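Local coordinates for probable ABC transporter phosphite binding protein PhnD1 (Prochlorococcus marinus str. MIT 9301, PDB 5LQ5) that binds inorganic phosphite strongly, and methylphosphonate and phosphate only very weakly, probably as the solute-binding component of an ABC transporter, at residues Ile47-Gly52 / Val61-Leu66; Gln70-Thr75 / Asp205-Ala210; Gly129-Glu134 / Glu264-Lys269; Asp213-Asn216 / Phe222-Glu225. One frame throughout, in Å; residues are numbered along the deposited sequence.

Overall arrangement
Contacts 1, 2 and 3 are buried, whereas contact 4 is partly buried, its centre about 25 Å from the centre of the chain. Contacts 1 and 2 belong together: both use helix 65-74, and strands 60-63 and 207-210 are neighbours in one sheet. Contact 1 holds G64 of the phosphite pocket, and contact 2 holds D205 and Y206. Contact 3 packs two helices and touches contact 2 where E264 meets L73. Contact 4 follows contact 2 directly in the chain and joins two short helical pieces. Between their segments, contacts 1 and 3 are purely packing. Contact 2 sets an arginine against a histidine and a valine. Contact 4 adds hydrogen bonds and water to apolar packing.

Contact 1: residues Ile47-Gly52 / Val61-Leu66; sequences IAAVTG and VWFGGL
F63 reaches from its strand to the helix at A49 and V50 and touches it with one corner of its ring. F63 CG lies anti to the carbonyl carbon, beside the backbone N (chi1 -83°), and this carries the ring to the helix although the side chain does not start out towards it. CE1 and CZ do the touching. A49 points its methyl at the strand, and A49 CB is 4.0 Å from F63 CE1. The carbonyl of the same residue sits at the ring edge, with A49 O 3.8 Å from F63 CZ. V50 N also lies in the ring plane, at the edge. The side chains of V50 and F63 cross at about a right angle, and V50 CG2 comes obliquely to within 3.9 Å of F63 CE1. V61 CG1 lies over the centre of one ring face, 3.4 Å above the plane. No hydrogen bond joins the two segments, so the meeting is packing alone. A71 of helix 65-74 also touches F63, and V50 packs on Q70, A71 and Q74. G64, the N-cap of helix 65-74, touches the phosphite. Helix 46-54 connects the parallel strands 37-40 and 60-63, with strand 5-10 between them. This is a beta-alpha-beta crossover, in a sheet whose 2-1-3-5-4 strand order is that of type II periplasmic binding proteins.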
loop_
_atom_site.group_PDB
_atom_site.type_symbol
_atom_site.label_atom_id
_atom_site.label_comp_id
_atom_site.label_asym_id
_atom_site.label_seq_id
_atom_site.Cartn_x
_atom_site.Cartn_y
_atom_site.Cartn_z
ATOM N N ILE A 47 0.391 11.516 -1.136
ATOM C CA ILE A 47 1.356 12.552 -1.485
ATOM C C ILE A 47 2.025 13.073 -0.230
ATOM O O ILE A 47 3.225 13.316 -0.216
ATOM C CB ILE A 47 0.712 13.675 -2.303
ATOM C CG1 ILE A 47 0.453 13.179 -3.701
ATOM C CG2 ILE A 47 1.601 14.913 -2.351
ATOM C CD1 ILE A 47 -0.451 14.096 -4.519
ATOM N N ALA A 48 1.239 13.241 0.812
ATOM C CA ALA A 48 1.754 13.759 2.097
ATOM C C ALA A 48 2.794 12.808 2.717
ATOM O O ALA A 48 3.685 13.240 3.460
ATOM C CB ALA A 48 0.631 14.041 3.078
ATOM N N ALA A 49 2.641 11.518 2.480
ATOM C CA ALA A 49 3.638 10.552 2.951
ATOM C C ALA A 49 4.983 10.746 2.244
ATOM O O ALA A 49 6.042 10.799 2.878
ATOM C CB ALA A 49 3.110 9.137 2.793
ATOM N N VAL A 50 4.907 10.923 0.926
ATOM C CA VAL A 50 6.099 11.169 0.118
ATOM C C VAL A 50 6.736 12.513 0.515
ATOM O O VAL A 50 7.951 12.614 0.766
ATOM C CB VAL A 50 5.799 11.112 -1.379
ATOM C CG1 VAL A 50 7.075 11.486 -2.152
ATOM C CG2 VAL A 50 5.330 9.709 -1.768
ATOM N N THR A 51 5.917 13.536 0.591
ATOM C CA THR A 51 6.473 14.876 0.870
ATOM C C THR A 51 6.977 14.983 2.339
ATOM O O THR A 51 7.972 15.592 2.612
ATOM C CB THR A 51 5.389 15.939 0.580
ATOM O OG1 THR A 51 5.028 15.853 -0.808
ATOM C CG2 THR A 51 5.864 17.362 0.941
ATOM N N GLY A 52 6.312 14.325 3.270
ATOM C CA GLY A 52 6.766 14.308 4.678
ATOM C C GLY A 52 8.120 13.601 4.801
ATOM O O GLY A 52 8.979 13.940 5.613
ATOM N N VAL A 61 9.158 4.954 6.933
ATOM C CA VAL A 61 7.810 4.980 6.336
ATOM C C VAL A 61 7.481 3.693 5.615
ATOM O O VAL A 61 8.298 3.172 4.866
ATOM C CB VAL A 61 7.650 6.157 5.357
ATOM C CG1 VAL A 61 6.281 6.188 4.710
ATOM C CG2 VAL A 61 7.881 7.480 6.057
ATOM N N TRP A 62 6.291 3.180 5.896
ATOM C CA TRP A 62 5.660 2.065 5.188
ATOM C C TRP A 62 5.020 2.589 3.910
ATOM O O TRP A 62 3.975 3.262 3.950
ATOM C CB TRP A 62 4.665 1.402 6.087
ATOM C CG TRP A 62 3.969 0.187 5.572
ATOM C CD1 TRP A 62 2.632 0.079 5.296
ATOM C CD2 TRP A 62 4.538 -1.080 5.280
ATOM N NE1 TRP A 62 2.322 -1.195 4.876
ATOM C CE2 TRP A 62 3.476 -1.927 4.848
ATOM C CE3 TRP A 62 5.838 -1.595 5.314
ATOM C CZ2 TRP A 62 3.680 -3.252 4.463
ATOM C CZ3 TRP A 62 6.032 -2.933 4.928
ATOM C CH2 TRP A 62 4.942 -3.741 4.527
ATOM N N PHE A 63 5.741 2.394 2.807
ATOM C CA PHE A 63 5.338 2.852 1.490
ATOM C C PHE A 63 4.751 1.697 0.650
ATOM O O PHE A 63 5.039 0.508 0.883
ATOM C CB PHE A 63 6.533 3.431 0.719
ATOM C CG PHE A 63 6.863 4.863 1.050
ATOM C CD1 PHE A 63 5.943 5.878 0.779
ATOM C CD2 PHE A 63 8.065 5.208 1.643
ATOM C CE1 PHE A 63 6.234 7.215 1.077
ATOM C CE2 PHE A 63 8.372 6.529 1.911
ATOM C CZ PHE A 63 7.436 7.541 1.648
ATOM N N GLY A 64 3.948 2.048 -0.348
ATOM C CA GLY A 64 3.615 1.185 -1.423
ATOM C C GLY A 64 4.751 1.172 -2.447
ATOM O O GLY A 64 5.708 1.944 -2.324
ATOM N N GLY A 65 4.626 0.347 -3.479
ATOM C CA GLY A 65 5.670 0.274 -4.517
ATOM C C GLY A 65 5.913 1.604 -5.217
ATOM O O GLY A 65 7.034 2.124 -5.227
ATOM N N LEU A 66 4.815 2.177 -5.739
ATOM C CA LEU A 66 4.905 3.443 -6.466
ATOM C C LEU A 66 5.332 4.582 -5.574
ATOM O O LEU A 66 6.214 5.367 -5.897
ATOM C CB LEU A 66 3.596 3.799 -7.196
ATOM C CG LEU A 66 3.571 5.121 -7.973
ATOM C CD1 LEU A 66 4.642 5.130 -9.066
ATOM C CD2 LEU A 66 2.199 5.308 -8.583
#

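Contact 2: residues Gln70-Thr75 / Asp205-Ala210; sequences QARLQT and DYHWVA. With PO3 (phosphite ion), chain B.
The H207 ring and the R72 guanidinium meet at their edges, with the two planes 63° apart. R72 NE lies in the plane of the H207 ring, at its edge, while R72 NH1 stands obliquely to it. In turn, H207 CE1 lies at the edge of the guanidinium, in its plane, and V209 CG2 is near that plane too. R72 NH1 is 3.3 Å from H207 NE2. The Y260 ring stacks on H207. The other ring nitrogen is tied down: H207 ND1 donates to D205 O over 3.1 Å, with an N-H...O angle of 159°. The bond is in the ring plane and in the carbonyl plane, which should hold the imidazole against rotation. The R72 chain bends at chi3 (-70°), which turns the guanidinium to the histidine after the stem has passed the valine. R72 CG and V209 CG1 are 3.9 Å apart. Just before the strand, D205 OD2 lies only 2.5 Å from O1 of the phosphite, close enough that an acid group there probably holds a proton. Y206 OH is 3.6 Å from P of the phosphite. D205 OD1 accepts a hydrogen bond from G65 N at the start of helix 65-74. Helix 65-74 packs along strand 207-210 through R72. The neighbours of that strand in the sheet are strands 60-63 and 79-84; R72 also touches V80 of the latter.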
loop_
_atom_site.group_PDB
_atom_site.type_symbol
_atom_site.label_atom_id
_atom_site.label_comp_id
_atom_site.label_asym_id
_atom_site.label_seq_id
_atom_site.Cartn_x
_atom_site.Cartn_y
_atom_site.Cartn_z
ATOM N N GLN A 70 8.680 6.916 -5.712
ATOM C CA GLN A 70 8.583 8.374 -5.764
ATOM C C GLN A 70 9.407 9.008 -4.635
ATOM O O GLN A 70 10.164 9.976 -4.851
ATOM C CB GLN A 70 7.115 8.852 -5.635
ATOM C CG GLN A 70 6.209 8.469 -6.830
ATOM C CD GLN A 70 4.729 8.686 -6.560
ATOM O OE1 GLN A 70 4.283 8.608 -5.413
ATOM N NE2 GLN A 70 3.972 8.954 -7.589
ATOM N N ALA A 71 9.217 8.497 -3.427
ATOM C CA ALA A 71 9.934 9.025 -2.280
ATOM C C ALA A 71 11.451 8.936 -2.419
ATOM O O ALA A 71 12.164 9.873 -2.064
ATOM C CB ALA A 71 9.488 8.352 -0.990
ATOM N N ARG A 72 11.921 7.792 -2.897
ATOM C CA ARG A 72 13.364 7.577 -3.079
ATOM C C ARG A 72 13.974 8.400 -4.231
ATOM O O ARG A 72 15.128 8.799 -4.163
ATOM C CB ARG A 72 13.635 6.068 -3.168
ATOM C CG ARG A 72 13.469 5.427 -1.797
ATOM C CD ARG A 72 13.733 3.944 -1.683
ATOM N NE ARG A 72 12.709 3.106 -2.343
ATOM C CZ ARG A 72 12.854 2.590 -3.557
ATOM N NH1 ARG A 72 11.887 1.838 -4.069
ATOM N NH2 ARG A 72 13.963 2.819 -4.264
ATOM N N LEU A 73 13.182 8.713 -5.242
ATOM C CA LEU A 73 13.620 9.611 -6.287
ATOM C C LEU A 73 13.753 11.053 -5.764
ATOM O O LEU A 73 14.697 11.753 -6.099
ATOM C CB LEU A 73 12.684 9.552 -7.491
ATOM C CG LEU A 73 12.769 8.278 -8.330
ATOM C CD1 LEU A 73 11.581 8.219 -9.285
ATOM C CD2 LEU A 73 14.115 8.170 -9.088
ATOM N N GLN A 74 12.777 11.489 -4.963
ATOM C CA GLN A 74 12.734 12.848 -4.384
ATOM C C GLN A 74 13.729 13.039 -3.253
ATOM O O GLN A 74 14.095 14.143 -2.929
ATOM C CB GLN A 74 11.332 13.183 -3.868
ATOM C CG GLN A 74 10.264 13.361 -4.936
ATOM C CD GLN A 74 9.163 14.304 -4.470
ATOM O OE1 GLN A 74 8.871 14.364 -3.293
ATOM N NE2 GLN A 74 8.591 15.070 -5.388
ATOM N N THR A 75 14.108 11.931 -2.647
ATOM C CA THR A 75 14.930 11.881 -1.447
ATOM C C THR A 75 16.117 10.926 -1.644
ATOM O O THR A 75 16.078 9.781 -1.183
ATOM C CB THR A 75 14.090 11.411 -0.231
ATOM O OG1 THR A 75 12.780 11.992 -0.313
ATOM C CG2 THR A 75 14.729 11.802 1.083
ATOM N N ASP A 205 5.256 -4.699 -4.254
ATOM C CA ASP A 205 4.500 -3.610 -3.626
ATOM C C ASP A 205 5.174 -3.045 -2.363
ATOM O O ASP A 205 6.138 -2.251 -2.461
ATOM C CB ASP A 205 3.024 -3.994 -3.452
ATOM C CG ASP A 205 2.102 -2.759 -3.248
ATOM O OD1 ASP A 205 2.617 -1.613 -3.093
ATOM O OD2 ASP A 205 0.856 -2.923 -3.335
ATOM N N TYR A 206 4.621 -3.349 -1.190
ATOM C CA TYR A 206 4.944 -2.555 -0.015
ATOM C C TYR A 206 6.344 -2.769 0.517
ATOM O O TYR A 206 6.911 -3.856 0.401
ATOM C CB TYR A 206 3.963 -2.827 1.119
ATOM C CG TYR A 206 2.535 -2.405 0.886
ATOM C CD1 TYR A 206 2.050 -1.261 1.488
ATOM C CD2 TYR A 206 1.643 -3.169 0.145
ATOM C CE1 TYR A 206 0.743 -0.852 1.340
ATOM C CE2 TYR A 206 0.307 -2.770 -0.035
ATOM C CZ TYR A 206 -0.148 -1.632 0.592
ATOM O OH TYR A 206 -1.489 -1.282 0.397
ATOM N N HIS A 207 6.891 -1.717 1.119
ATOM C CA HIS A 207 8.208 -1.755 1.740
ATOM C C HIS A 207 8.484 -0.593 2.661
ATOM O O HIS A 207 7.925 0.500 2.492
ATOM C CB HIS A 207 9.301 -1.849 0.675
ATOM C CG HIS A 207 9.347 -0.710 -0.301
ATOM N ND1 HIS A 207 8.402 -0.528 -1.292
ATOM C CD2 HIS A 207 10.273 0.255 -0.491
ATOM C CE1 HIS A 207 8.735 0.528 -2.019
ATOM N NE2 HIS A 207 9.867 1.013 -1.557
ATOM N N TRP A 208 9.322 -0.864 3.659
ATOM C CA TRP A 208 9.837 0.137 4.562
ATOM C C TRP A 208 10.996 0.868 3.938
ATOM O O TRP A 208 11.910 0.250 3.416
ATOM C CB TRP A 208 10.335 -0.477 5.865
ATOM C CG TRP A 208 9.271 -0.969 6.809
ATOM C CD1 TRP A 208 8.931 -2.274 7.092
ATOM C CD2 TRP A 208 8.453 -0.150 7.655
ATOM N NE1 TRP A 208 7.932 -2.293 8.024
ATOM C CE2 TRP A 208 7.633 -1.012 8.399
ATOM C CE3 TRP A 208 8.323 1.223 7.827
ATOM C CZ2 TRP A 208 6.702 -0.534 9.314
ATOM C CZ3 TRP A 208 7.414 1.698 8.748
ATOM C CH2 TRP A 208 6.612 0.824 9.471
ATOM N N VAL A 209 10.989 2.181 4.098
ATOM C CA VAL A 209 12.032 3.077 3.639
ATOM C C VAL A 209 12.494 3.933 4.803
ATOM O O VAL A 209 11.672 4.545 5.476
ATOM C CB VAL A 209 11.572 3.964 2.471
ATOM C CG1 VAL A 209 12.717 4.857 1.986
ATOM C CG2 VAL A 209 11.047 3.114 1.305
ATOM N N ALA A 210 13.814 4.042 4.991
ATOM C CA ALA A 210 14.391 4.897 6.040
ATOM C C ALA A 210 15.240 6.027 5.444
ATOM O O ALA A 210 15.830 5.874 4.354
ATOM C CB ALA A 210 15.247 4.087 7.018
HETATM P P PO3 B . -0.312 0.521 -2.448
HETATM O O1 PO3 B . -0.569 -0.847 -3.162
HETATM O O2 PO3 B . 0.696 1.477 -3.208
HETATM O O3 PO3 B . -1.648 1.244 -2.119
#

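Contact 3: residues Gly129-Glu134 / Glu264-Lys269; sequences GRLMPE and EEIGRK
L131 packs on I266; on the same helix as L131, away from that contact, E134 OE1 is gripped by two nitrogens of R130. R130 NE comes nearly along the C-O bond direction, 2.8 Å from E134 OE1, with an N-H...O angle of 156°. R130 NH2 uses the syn lone pair of the same oxygen. Both bonds lie in the guanidinium plane, so this side-on salt bridge should hold the two groups steady. The second helix has a looser bridge within itself, where R268 NH2 meets E264 OE2 at 3.1 Å from above the carboxylate plane. Between the helices the contact is apolar. L131 CG lies anti to its own amide nitrogen (chi1 -172°), and the branch faces helix 261-269. There L131 CG is 3.8 Å from I266 CG2. L131 CD1 rests 3.9 Å from G267 CA, where no side chain intervenes. M132 bends at chi2 and chi3 and crosses I266 at about a right angle. M132 SD and I266 CD1 are 3.7 Å apart, and M132 CE is equally near. Cutting L131 back to an alanine would probably open a gap against I266 CG2 and the backbone of G267. The segment axes cross at 82° and approach to 10.4 Å, so only a small patch can meet. Strand 119-121 leads to helix 127-139, whose T127 and S128 line the phosphite pocket. Through E264, helix 261-269 also touches helix 65-74, so it links the two lobes. Buried hydrocarbon and a thioether join the helices, while the R130-E134 and R268-E264 salt bridges stay within one helix each.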
loop_
_atom_site.group_PDB
_atom_site.type_symbol
_atom_site.label_atom_id
_atom_site.label_comp_id
_atom_site.label_asym_id
_atom_site.label_seq_id
_atom_site.Cartn_x
_atom_site.Cartn_y
_atom_site.Cartn_z
ATOM N N GLY A 129 -4.042 -0.281 -6.040
ATOM C CA GLY A 129 -5.345 0.343 -6.207
ATOM C C GLY A 129 -5.459 1.232 -7.427
ATOM O O GLY A 129 -6.537 1.671 -7.766
ATOM N N ARG A 130 -4.344 1.476 -8.102
ATOM C CA ARG A 130 -4.382 2.336 -9.290
ATOM C C ARG A 130 -3.409 1.918 -10.378
ATOM O O ARG A 130 -3.839 1.622 -11.483
ATOM C CB ARG A 130 -4.183 3.809 -8.949
ATOM C CG ARG A 130 -4.479 4.765 -10.098
ATOM C CD ARG A 130 -3.289 4.990 -11.005
ATOM N NE ARG A 130 -3.683 5.748 -12.202
ATOM C CZ ARG A 130 -3.846 7.077 -12.256
ATOM N NH1 ARG A 130 -3.571 7.839 -11.211
ATOM N NH2 ARG A 130 -4.279 7.650 -13.386
ATOM N N LEU A 131 -2.103 1.947 -10.091
ATOM C CA LEU A 131 -1.090 1.782 -11.126
ATOM C C LEU A 131 -1.256 0.446 -11.838
ATOM O O LEU A 131 -1.356 0.386 -13.084
ATOM C CB LEU A 131 0.319 1.924 -10.553
ATOM C CG LEU A 131 1.422 1.950 -11.616
ATOM C CD1 LEU A 131 1.462 3.285 -12.361
ATOM C CD2 LEU A 131 2.787 1.584 -11.013
ATOM N N MET A 132 -1.231 -0.625 -11.063
ATOM C CA MET A 132 -1.309 -1.949 -11.664
ATOM C C MET A 132 -2.695 -2.233 -12.255
ATOM O O MET A 132 -2.775 -2.718 -13.374
ATOM C CB MET A 132 -0.784 -2.985 -10.698
ATOM C CG MET A 132 0.720 -2.802 -10.389
ATOM S SD MET A 132 1.842 -2.648 -11.802
ATOM C CE MET A 132 1.525 -4.229 -12.574
ATOM N N PRO A 133 -3.783 -1.880 -11.545
ATOM C CA PRO A 133 -5.112 -2.004 -12.177
ATOM C C PRO A 133 -5.238 -1.302 -13.525
ATOM O O PRO A 133 -5.764 -1.901 -14.493
ATOM C CB PRO A 133 -6.043 -1.413 -11.118
ATOM C CG PRO A 133 -5.405 -1.871 -9.820
ATOM C CD PRO A 133 -3.930 -1.674 -10.075
ATOM N N GLU A 134 -4.732 -0.069 -13.618
ATOM C CA GLU A 134 -4.757 0.673 -14.889
ATOM C C GLU A 134 -3.917 -0.029 -15.982
ATOM O O GLU A 134 -4.349 -0.141 -17.135
ATOM C CB GLU A 134 -4.336 2.142 -14.735
ATOM C CG GLU A 134 -4.574 2.937 -16.019
ATOM C CD GLU A 134 -4.526 4.457 -15.891
ATOM O OE1 GLU A 134 -4.230 4.991 -14.813
ATOM O OE2 GLU A 134 -4.765 5.125 -16.923
ATOM N N GLU A 264 8.733 1.162 -11.367
ATOM C CA GLU A 264 9.213 2.449 -11.869
ATOM C C GLU A 264 8.913 2.597 -13.357
ATOM O O GLU A 264 8.444 3.637 -13.795
ATOM C CB GLU A 264 10.718 2.673 -11.587
ATOM C CG GLU A 264 11.184 4.083 -11.936
ATOM C CD GLU A 264 12.578 4.450 -11.469
ATOM O OE1 GLU A 264 13.298 3.620 -10.862
ATOM O OE2 GLU A 264 12.933 5.648 -11.690
ATOM N N GLU A 265 9.195 1.547 -14.118
ATOM C CA GLU A 265 8.978 1.601 -15.592
ATOM C C GLU A 265 7.516 1.766 -15.969
ATOM O O GLU A 265 7.165 2.540 -16.860
ATOM C CB GLU A 265 9.555 0.340 -16.245
ATOM C CG GLU A 265 11.092 0.358 -16.181
ATOM C CD GLU A 265 11.735 -0.935 -16.662
ATOM O OE1 GLU A 265 11.021 -1.933 -16.920
ATOM O OE2 GLU A 265 12.975 -0.944 -16.799
ATOM N N ILE A 266 6.661 1.038 -15.265
ATOM C CA ILE A 266 5.212 1.165 -15.448
ATOM C C ILE A 266 4.762 2.589 -15.061
ATOM O O ILE A 266 3.982 3.211 -15.776
ATOM C CB ILE A 266 4.425 0.040 -14.735
ATOM C CG1 ILE A 266 4.750 -1.343 -15.358
ATOM C CG2 ILE A 266 2.920 0.334 -14.769
ATOM C CD1 ILE A 266 4.118 -2.542 -14.674
ATOM N N GLY A 267 5.254 3.082 -13.923
ATOM C CA GLY A 267 5.021 4.474 -13.494
ATOM C C GLY A 267 5.393 5.501 -14.568
ATOM O O GLY A 267 4.658 6.455 -14.830
ATOM N N ARG A 268 6.564 5.314 -15.185
ATOM C CA ARG A 268 6.961 6.245 -16.237
ATOM C C ARG A 268 5.998 6.207 -17.425
ATOM O O ARG A 268 5.615 7.244 -17.973
ATOM C CB ARG A 268 8.353 5.919 -16.742
ATOM C CG ARG A 268 9.463 6.207 -15.756
ATOM C CD ARG A 268 10.802 5.875 -16.397
ATOM N NE ARG A 268 11.845 5.937 -15.395
ATOM C CZ ARG A 268 13.100 5.541 -15.594
ATOM N NH1 ARG A 268 13.509 5.139 -16.802
ATOM N NH2 ARG A 268 13.964 5.576 -14.590
ATOM N N LYS A 269 5.631 4.993 -17.829
ATOM C CA LYS A 269 4.771 4.820 -18.994
ATOM C C LYS A 269 3.396 5.444 -18.789
ATOM O O LYS A 269 2.806 5.995 -19.702
ATOM C CB LYS A 269 4.609 3.354 -19.326
ATOM C CG LYS A 269 4.110 3.139 -20.761
ATOM C CD LYS A 269 4.006 1.670 -21.077
ATOM C CE LYS A 269 2.823 1.061 -20.376
ATOM N NZ LYS A 269 1.620 1.241 -21.248
#

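Contact 4: residues Asp213-Asn216 / Phe222-Glu225; sequences DLEN and FTKE
E215 OE2 accepts two hydrogen bonds from T223, one from the hydroxyl and one from the backbone. T223 OG1 donates over 2.8 Å, meeting E215 OE2 on the syn side and 33° out of the carboxylate plane. T223 N is 2.9 Å from E215 OE2, almost in line with the C-O bond, and its N-H...O angle is 163°. Both donors come from the same face of the carboxylate. The E215 chain bends at chi2 (85°), which brings the acid across to T223. A water donates to E215 OE2 at 2.8 Å and accepts from K224 N. A second water donates to T223 OG1 at 2.6 Å and accepts from L214 N. With an alanine in place of E215, T223 OG1 and T223 N would probably lose their shared acceptor, and the water on K224 N one of its mates. Further out, L214 CB packs obliquely on the ring of F222, 4.0 Å from F222 CD2. The F222 ring also stacks on F218, and it touches L34 of helix 16-34. The carboxylate meets the N-terminal turn of helix 222-231 from outside, where its charge would probably be eased by the helix dipole and by the amides of T223 and, through water, K224.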
loop_
_atom_site.group_PDB
_atom_site.type_symbol
_atom_site.label_atom_id
_atom_site.label_comp_id
_atom_site.label_asym_id
_atom_site.label_seq_id
_atom_site.Cartn_x
_atom_site.Cartn_y
_atom_site.Cartn_z
ATOM N N ASP A 213 20.293 9.472 6.783
ATOM C CA ASP A 213 21.129 10.216 7.754
ATOM C C ASP A 213 20.929 9.886 9.214
ATOM O O ASP A 213 21.281 10.691 10.103
ATOM C CB ASP A 213 20.957 11.719 7.561
ATOM C CG ASP A 213 19.506 12.190 7.716
ATOM O OD1 ASP A 213 18.730 11.674 8.560
ATOM O OD2 ASP A 213 19.123 13.107 6.968
ATOM N N LEU A 214 20.371 8.718 9.480
ATOM C CA LEU A 214 20.001 8.405 10.846
ATOM C C LEU A 214 21.177 8.332 11.816
ATOM O O LEU A 214 21.021 8.698 12.981
ATOM C CB LEU A 214 19.130 7.156 10.911
ATOM C CG LEU A 214 17.796 7.349 10.164
ATOM C CD1 LEU A 214 16.999 6.072 10.286
ATOM C CD2 LEU A 214 16.970 8.528 10.676
ATOM N N GLU A 215 22.334 7.900 11.321
ATOM C CA GLU A 215 23.568 7.820 12.143
ATOM C C GLU A 215 23.974 9.130 12.805
ATOM O O GLU A 215 24.420 9.120 13.948
ATOM C CB GLU A 215 24.752 7.308 11.351
ATOM C CG GLU A 215 24.911 5.812 11.460
ATOM C CD GLU A 215 24.048 5.090 10.462
ATOM O OE1 GLU A 215 23.970 5.561 9.313
ATOM O OE2 GLU A 215 23.447 4.060 10.815
ATOM N N ASN A 216 23.807 10.235 12.095
ATOM C CA ASN A 216 24.147 11.549 12.673
ATOM C C ASN A 216 23.293 11.940 13.877
ATOM O O ASN A 216 23.728 12.704 14.723
ATOM C CB ASN A 216 24.052 12.649 11.630
ATOM C CG ASN A 216 24.926 12.384 10.424
ATOM O OD1 ASN A 216 26.042 11.870 10.545
ATOM N ND2 ASN A 216 24.423 12.741 9.246
ATOM N N PHE A 222 23.196 2.544 13.892
ATOM C CA PHE A 222 21.747 2.627 14.174
ATOM C C PHE A 222 20.905 2.063 13.041
ATOM O O PHE A 222 20.004 1.268 13.283
ATOM C CB PHE A 222 21.290 4.054 14.490
ATOM C CG PHE A 222 19.828 4.153 14.850
ATOM C CD1 PHE A 222 19.391 3.841 16.139
ATOM C CD2 PHE A 222 18.871 4.529 13.908
ATOM C CE1 PHE A 222 18.043 3.908 16.471
ATOM C CE2 PHE A 222 17.522 4.603 14.240
ATOM C CZ PHE A 222 17.107 4.305 15.518
ATOM N N THR A 223 21.200 2.448 11.812
ATOM C CA THR A 223 20.392 1.949 10.676
ATOM C C THR A 223 20.441 0.429 10.574
ATOM O O THR A 223 19.435 -0.209 10.373
ATOM C CB THR A 223 20.812 2.571 9.327
ATOM O OG1 THR A 223 20.973 3.979 9.501
ATOM C CG2 THR A 223 19.755 2.348 8.263
ATOM N N LYS A 224 21.634 -0.126 10.735
ATOM C CA LYS A 224 21.816 -1.573 10.795
ATOM C C LYS A 224 20.995 -2.236 11.928
ATOM O O LYS A 224 20.371 -3.271 11.718
ATOM C CB LYS A 224 23.305 -1.938 10.922
ATOM C CG LYS A 224 23.580 -3.412 10.646
ATOM C CD LYS A 224 24.856 -3.619 9.843
ATOM C CE LYS A 224 24.665 -3.248 8.378
ATOM N NZ LYS A 224 25.872 -3.538 7.557
ATOM N N GLU A 225 20.988 -1.605 13.102
ATOM C CA GLU A 225 20.236 -2.098 14.286
ATOM C C GLU A 225 18.719 -2.049 14.000
ATOM O O GLU A 225 17.970 -2.994 14.276
ATOM C CB GLU A 225 20.550 -1.252 15.519
ATOM C CG GLU A 225 19.989 -1.811 16.829
ATOM C CD GLU A 225 20.152 -0.878 18.024
ATOM O OE1 GLU A 225 20.545 0.303 17.854
ATOM O OE2 GLU A 225 19.850 -1.335 19.144
HETATM O O HOH W 1 20.387 5.965 7.923
HETATM O O HOH W 2 24.218 1.359 10.351
#